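Local coordinates for protein cadherin-5 (Gallus gallus, PDB 3PPE) that mediates calcium-dependent, mainly homophilic adhesion between endothelial cells through its extracellular cadherin repeats, of which this chain holds the first two, at residues A[96-101]-A[137-142]; A[102-107]-A[142-147]. One frame throughout, in Å; residues are numbered along the deposited sequence.

Contact 1 of 2, residues A[96-101]-A[137-142]; sequences DINDNA and AGHATV. With CA (calcium ion), chain E; CA (calcium ion), chain D; CA (calcium ion), chain C.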
loop_
_atom_site.group_PDB
_atom_site.type_symbol
_atom_site.label_atom_id
_atom_site.label_comp_id
_atom_site.label_asym_id
_atom_site.label_seq_id
_atom_site.Cartn_x
_atom_site.Cartn_y
_atom_site.Cartn_z
ATOM N N ASP A 96 -0.909 -2.944 12.886
ATOM C CA ASP A 96 -0.964 -2.265 14.174
ATOM C C ASP A 96 -0.112 -0.998 14.237
ATOM O O ASP A 96 1.050 -1.018 13.859
ATOM C CB ASP A 96 -0.444 -3.241 15.250
ATOM C CG ASP A 96 -0.733 -2.768 16.663
ATOM O OD1 ASP A 96 0.188 -2.831 17.511
ATOM O OD2 ASP A 96 -1.872 -2.340 16.950
ATOM N N ILE A 97 -0.657 0.080 14.786
ATOM C CA ILE A 97 0.190 1.149 15.255
ATOM C C ILE A 97 0.193 1.123 16.789
ATOM O O ILE A 97 -0.725 0.572 17.426
ATOM C CB ILE A 97 -0.224 2.578 14.696
ATOM C CG1 ILE A 97 -1.548 3.091 15.272
ATOM C CG2 ILE A 97 -0.199 2.584 13.101
ATOM C CD1 ILE A 97 -1.715 4.648 15.155
ATOM N N ASN A 98 1.221 1.709 17.378
ATOM C CA ASN A 98 1.273 1.825 18.825
ATOM C C ASN A 98 0.368 2.965 19.312
ATOM O O ASN A 98 0.782 4.100 19.427
ATOM C CB ASN A 98 2.716 2.005 19.329
ATOM C CG ASN A 98 2.808 1.725 20.820
ATOM O OD1 ASN A 98 2.160 0.786 21.310
ATOM N ND2 ASN A 98 3.521 2.539 21.548
ATOM N N ASP A 99 -0.893 2.663 19.578
ATOM C CA ASP A 99 -1.825 3.701 19.984
ATOM C C ASP A 99 -2.531 3.424 21.318
ATOM O O ASP A 99 -3.472 4.107 21.668
ATOM C CB ASP A 99 -2.817 4.034 18.851
ATOM C CG ASP A 99 -3.655 2.844 18.377
ATOM O OD1 ASP A 99 -3.273 1.650 18.531
ATOM O OD2 ASP A 99 -4.756 3.117 17.789
ATOM N N ASN A 100 -2.056 2.409 22.053
ATOM C CA ASN A 100 -2.563 2.098 23.371
ATOM C C ASN A 100 -1.448 2.045 24.402
ATOM O O ASN A 100 -0.333 1.546 24.144
ATOM C CB ASN A 100 -3.376 0.779 23.387
ATOM C CG ASN A 100 -4.626 0.845 22.506
ATOM O OD1 ASN A 100 -4.553 0.599 21.303
ATOM N ND2 ASN A 100 -5.758 1.223 23.082
ATOM N N ALA A 101 -1.742 2.567 25.576
ATOM C CA ALA A 101 -0.796 2.464 26.698
ATOM C C ALA A 101 -1.216 1.251 27.567
ATOM O O ALA A 101 -2.361 0.776 27.487
ATOM C CB ALA A 101 -0.783 3.767 27.506
ATOM N N ALA A 137 6.745 -5.048 17.060
ATOM C CA ALA A 137 7.976 -4.713 17.765
ATOM C C ALA A 137 7.574 -3.809 18.925
ATOM O O ALA A 137 7.462 -2.593 18.766
ATOM C CB ALA A 137 8.970 -4.004 16.857
ATOM N N GLY A 138 7.357 -4.410 20.090
ATOM C CA GLY A 138 7.414 -3.684 21.345
ATOM C C GLY A 138 6.088 -3.042 21.705
ATOM O O GLY A 138 5.939 -2.468 22.784
ATOM N N HIS A 139 5.122 -3.143 20.798
ATOM C CA HIS A 139 3.911 -2.336 20.877
ATOM C C HIS A 139 3.120 -2.652 22.142
ATOM O O HIS A 139 2.473 -1.775 22.717
ATOM C CB HIS A 139 3.038 -2.558 19.641
ATOM C CG HIS A 139 3.505 -1.814 18.429
ATOM N ND1 HIS A 139 2.707 -1.615 17.323
ATOM C CD2 HIS A 139 4.690 -1.221 18.150
ATOM C CE1 HIS A 139 3.379 -0.932 16.415
ATOM N NE2 HIS A 139 4.586 -0.680 16.891
ATOM N N ALA A 140 3.175 -3.908 22.571
ATOM C CA ALA A 140 2.453 -4.344 23.752
ATOM C C ALA A 140 3.465 -4.831 24.801
ATOM O O ALA A 140 3.147 -5.653 25.670
ATOM C CB ALA A 140 1.516 -5.440 23.379
ATOM N N THR A 141 4.691 -4.341 24.720
ATOM C CA THR A 141 5.700 -4.674 25.683
ATOM C C THR A 141 5.509 -3.737 26.888
ATOM O O THR A 141 5.654 -2.524 26.745
ATOM C CB THR A 141 7.112 -4.438 25.107
ATOM O OG1 THR A 141 7.331 -5.317 24.000
ATOM C CG2 THR A 141 8.176 -4.752 26.151
ATOM N N VAL A 142 5.238 -4.287 28.071
ATOM C CA VAL A 142 4.901 -3.471 29.240
ATOM C C VAL A 142 6.127 -3.412 30.153
ATOM O O VAL A 142 6.785 -4.423 30.370
ATOM C CB VAL A 142 3.719 -4.079 30.021
ATOM C CG1 VAL A 142 3.334 -3.187 31.243
ATOM C CG2 VAL A 142 2.450 -4.381 29.095
HETATM CA CA CA E . -2.848 -0.451 17.908
HETATM CA CA CA D . 1.181 0.009 23.335
HETATM CA CA CA C . -6.358 1.473 17.399
HETATM O O HOH W 1 -6.956 2.118 19.699
#
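His139 meets the linker 96-101 with both its ring and its backbone. His139 CB lies 3.6 Å from Asp96 OD1. A first torsion of -79° sets CG, also close to that oxygen, beside the backbone N, which turns the imidazole in among Asp96, Ile97 and Asn98. At ND1 the ring of His139 gives an N-H to Asp96 OD1 (2.8 Å, 162° at the hydrogen). The carboxylate oxygen sits almost in the ring plane, yet the ring reaches it from above the carboxylate plane, the two planes being 53° apart. Further round the rim, His139 CE1 comes 3.5 Å from Asp96 O, again at the edge. NE2, CD2 and CG lie beneath Asn98 CB, which is 4.0 Å from His139 CD2 and nearly on the ring normal, a CH-pi contact over one face.

The same residues show how metal binding shapes a domain junction. Asp96 serves both sites, OD1 accepting from the histidine and OD2 binding a calcium also held by Ile97 O and Asp99 OD1; the histidine bond probably steadies the carboxylate. Asn98 OD1 and His139 O approach to 2.9 Å because a second calcium binds both, together with Asn100 O, Asp130, Asp132 and Asp184. Asp99 OD2 reaches the third ion. Such a three-calcium cluster is the hallmark of cadherin repeat junctions, where it rigidifies the connection. The linker runs from strand 82-95 of the first repeat to strand 103-104 of the second, while His139 belongs to the loop between strands 122-129 and 142-148.

Contact 2 of 2, residues A[102-107]-A[142-147]; sequences PIFVQK and VTYQII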
loop_
_atom_site.group_PDB
_atom_site.type_symbol
_atom_site.label_atom_id
_atom_site.label_comp_id
_atom_site.label_asym_id
_atom_site.label_seq_id
_atom_site.Cartn_x
_atom_site.Cartn_y
_atom_site.Cartn_z
ATOM N N PRO A 102 -0.283 0.691 28.345
ATOM C CA PRO A 102 -0.705 -0.377 29.282
ATOM C C PRO A 102 -1.617 0.185 30.351
ATOM O O PRO A 102 -1.409 1.347 30.832
ATOM C CB PRO A 102 0.624 -0.874 29.886
ATOM C CG PRO A 102 1.694 -0.353 28.879
ATOM C CD PRO A 102 1.160 0.970 28.443
ATOM N N ILE A 103 -2.647 -0.589 30.702
ATOM C CA ILE A 103 -3.588 -0.170 31.752
ATOM C C ILE A 103 -3.650 -1.263 32.805
ATOM O O ILE A 103 -3.759 -2.442 32.484
ATOM C CB ILE A 103 -5.021 0.136 31.190
ATOM C CG1 ILE A 103 -4.995 1.298 30.178
ATOM C CG2 ILE A 103 -6.009 0.520 32.309
ATOM C CD1 ILE A 103 -6.069 1.137 29.140
ATOM N N PHE A 104 -3.548 -0.884 34.076
ATOM C CA PHE A 104 -3.567 -1.900 35.128
ATOM C C PHE A 104 -4.847 -2.703 35.131
ATOM O O PHE A 104 -5.866 -2.218 34.648
ATOM C CB PHE A 104 -3.256 -1.275 36.470
ATOM C CG PHE A 104 -1.787 -1.039 36.654
ATOM C CD1 PHE A 104 -1.234 0.207 36.381
ATOM C CD2 PHE A 104 -0.947 -2.096 37.039
ATOM C CE1 PHE A 104 0.161 0.437 36.551
ATOM C CE2 PHE A 104 0.440 -1.884 37.180
ATOM C CZ PHE A 104 0.973 -0.596 36.940
ATOM N N VAL A 105 -4.808 -3.917 35.672
ATOM C CA VAL A 105 -6.008 -4.758 35.695
ATOM C C VAL A 105 -6.920 -4.491 36.910
ATOM O O VAL A 105 -8.050 -4.942 36.921
ATOM C CB VAL A 105 -5.704 -6.279 35.554
ATOM C CG1 VAL A 105 -4.993 -6.584 34.231
ATOM C CG2 VAL A 105 -4.893 -6.804 36.748
ATOM N N GLN A 106 -6.433 -3.733 37.893
ATOM C CA GLN A 106 -7.180 -3.375 39.112
ATOM C C GLN A 106 -6.693 -1.987 39.473
ATOM O O GLN A 106 -5.529 -1.666 39.259
ATOM C CB GLN A 106 -6.837 -4.270 40.342
ATOM C CG GLN A 106 -7.039 -5.750 40.140
ATOM C CD GLN A 106 -6.499 -6.616 41.229
ATOM O OE1 GLN A 106 -6.326 -6.196 42.413
ATOM N NE2 GLN A 106 -6.255 -7.852 40.871
ATOM N N LYS A 107 -7.586 -1.196 40.049
ATOM C CA LYS A 107 -7.237 0.095 40.636
ATOM C C LYS A 107 -6.279 -0.011 41.841
ATOM O O LYS A 107 -5.350 0.788 41.971
ATOM C CB LYS A 107 -8.526 0.756 41.116
ATOM C CG LYS A 107 -8.342 2.222 41.514
ATOM C CD LYS A 107 -8.127 3.129 40.282
ATOM C CE LYS A 107 -8.488 4.570 40.652
ATOM N NZ LYS A 107 -7.927 5.560 39.672
ATOM N N VAL A 142 5.238 -4.287 28.071
ATOM C CA VAL A 142 4.901 -3.471 29.240
ATOM C C VAL A 142 6.127 -3.412 30.153
ATOM O O VAL A 142 6.785 -4.423 30.370
ATOM C CB VAL A 142 3.719 -4.079 30.021
ATOM C CG1 VAL A 142 3.334 -3.187 31.243
ATOM C CG2 VAL A 142 2.450 -4.381 29.095
ATOM N N THR A 143 6.419 -2.231 30.689
ATOM C CA THR A 143 7.467 -2.019 31.694
ATOM C C THR A 143 6.831 -1.299 32.905
ATOM O O THR A 143 5.780 -0.685 32.777
ATOM C CB THR A 143 8.674 -1.157 31.137
ATOM O OG1 THR A 143 8.236 0.178 30.923
ATOM C CG2 THR A 143 9.188 -1.712 29.836
ATOM N N TYR A 144 7.441 -1.413 34.081
ATOM C CA TYR A 144 6.826 -0.936 35.314
ATOM C C TYR A 144 7.829 -0.091 36.106
ATOM O O TYR A 144 9.008 -0.392 36.101
ATOM C CB TYR A 144 6.428 -2.143 36.176
ATOM C CG TYR A 144 5.385 -3.062 35.567
ATOM C CD1 TYR A 144 5.760 -4.131 34.757
ATOM C CD2 TYR A 144 4.025 -2.830 35.773
ATOM C CE1 TYR A 144 4.793 -4.993 34.176
ATOM C CE2 TYR A 144 3.025 -3.706 35.192
ATOM C CZ TYR A 144 3.432 -4.770 34.430
ATOM O OH TYR A 144 2.507 -5.601 33.859
ATOM N N GLN A 145 7.324 0.914 36.830
ATOM C CA GLN A 145 8.137 1.747 37.676
ATOM C C GLN A 145 7.323 2.013 38.957
ATOM O O GLN A 145 6.099 2.151 38.909
ATOM C CB GLN A 145 8.447 3.050 36.882
ATOM C CG GLN A 145 9.255 4.126 37.590
ATOM C CD GLN A 145 9.427 5.430 36.722
ATOM O OE1 GLN A 145 8.797 5.596 35.639
ATOM N NE2 GLN A 145 10.250 6.358 37.223
ATOM N N ILE A 146 7.983 2.038 40.109
ATOM C CA ILE A 146 7.342 2.563 41.317
ATOM C C ILE A 146 7.644 4.062 41.378
ATOM O O ILE A 146 8.810 4.469 41.298
ATOM C CB ILE A 146 7.807 1.849 42.606
ATOM C CG1 ILE A 146 7.385 0.362 42.555
ATOM C CG2 ILE A 146 7.198 2.547 43.884
ATOM C CD1 ILE A 146 7.932 -0.417 43.728
ATOM N N ILE A 147 6.595 4.881 41.460
ATOM C CA ILE A 147 6.779 6.324 41.395
ATOM C C ILE A 147 6.491 6.976 42.763
ATOM O O ILE A 147 6.712 8.174 42.957
ATOM C CB ILE A 147 5.913 6.982 40.250
ATOM C CG1 ILE A 147 4.423 6.759 40.465
ATOM C CG2 ILE A 147 6.332 6.484 38.815
ATOM C CD1 ILE A 147 3.563 7.466 39.364
#
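Pro102 and Val142 meet flank to flank, their side chains lying alongside and pointing opposite ways. Pro102 CB rests 3.8 Å from Val142 CG1, and the proline CG lies 4.0 Å from that same methyl. With CG1 anti to the backbone N (chi1 -178°) and CG2 beside that nitrogen, the valine turns both branches to the pyrrolidine ring; CG2 is 4.0 Å from Pro102 CB. Two residues further along each segment, Phe104 and Tyr144 form a second patch. Phe104 CE2 touches Tyr144 CE2 at 3.7 Å, lying at the edge of the tyrosine ring and near its plane. The ring planes are inclined at 51° and the centroids are 6.0 Å apart, an oblique aromatic pair.

The contact illustrates how the two layers of a cadherin repeat, a Greek-key beta sandwich, meet through side chains. Strand 103-104 is at the border of the sheet containing 122-129, 160-163 and 153-155, whereas 142-148 borders the sheet of 175-184, 194-202 and 108-114. Backbone bonds hold each partner in its own layer: Ile103 and Val105 pair with Glu129 and Thr127, Thr143 and Gln145 with Lys183 and Lys181.

Beyond the first shell, Phe104 is buried against Val126 and Ala128 of one layer and Val180 and Ala182 of the other. Tyr144 packs on Val155, and its hydroxyl is hydrogen-bonded to the backbone N of Ala128, a bond between the layers that fixes the far end of the phenol. At the calcium-proximal end, Asp130, a ligand of one ion, touches both Pro102 and Val142.

How the contacts relate
Followed from the N terminus, the chain leaves the first cadherin repeat along strand 82-95 and enters the linker 96-101, which continues directly into 102-107 at the start of the second. It then passes through strands 108-114 and 122-129 and the loop beyond before reaching 137-142 and strand 142-148. Contact 1 thus closes a loop with 35 residues between its segments, and contact 2 one with 34. The two cross rather than nest, with their segments alternating and Val142 common to both. About 14 Å separates their centres: contact 1 joins the calcium-bound linker to a loop of the second repeat, and contact 2 joins that repeat's two sheets.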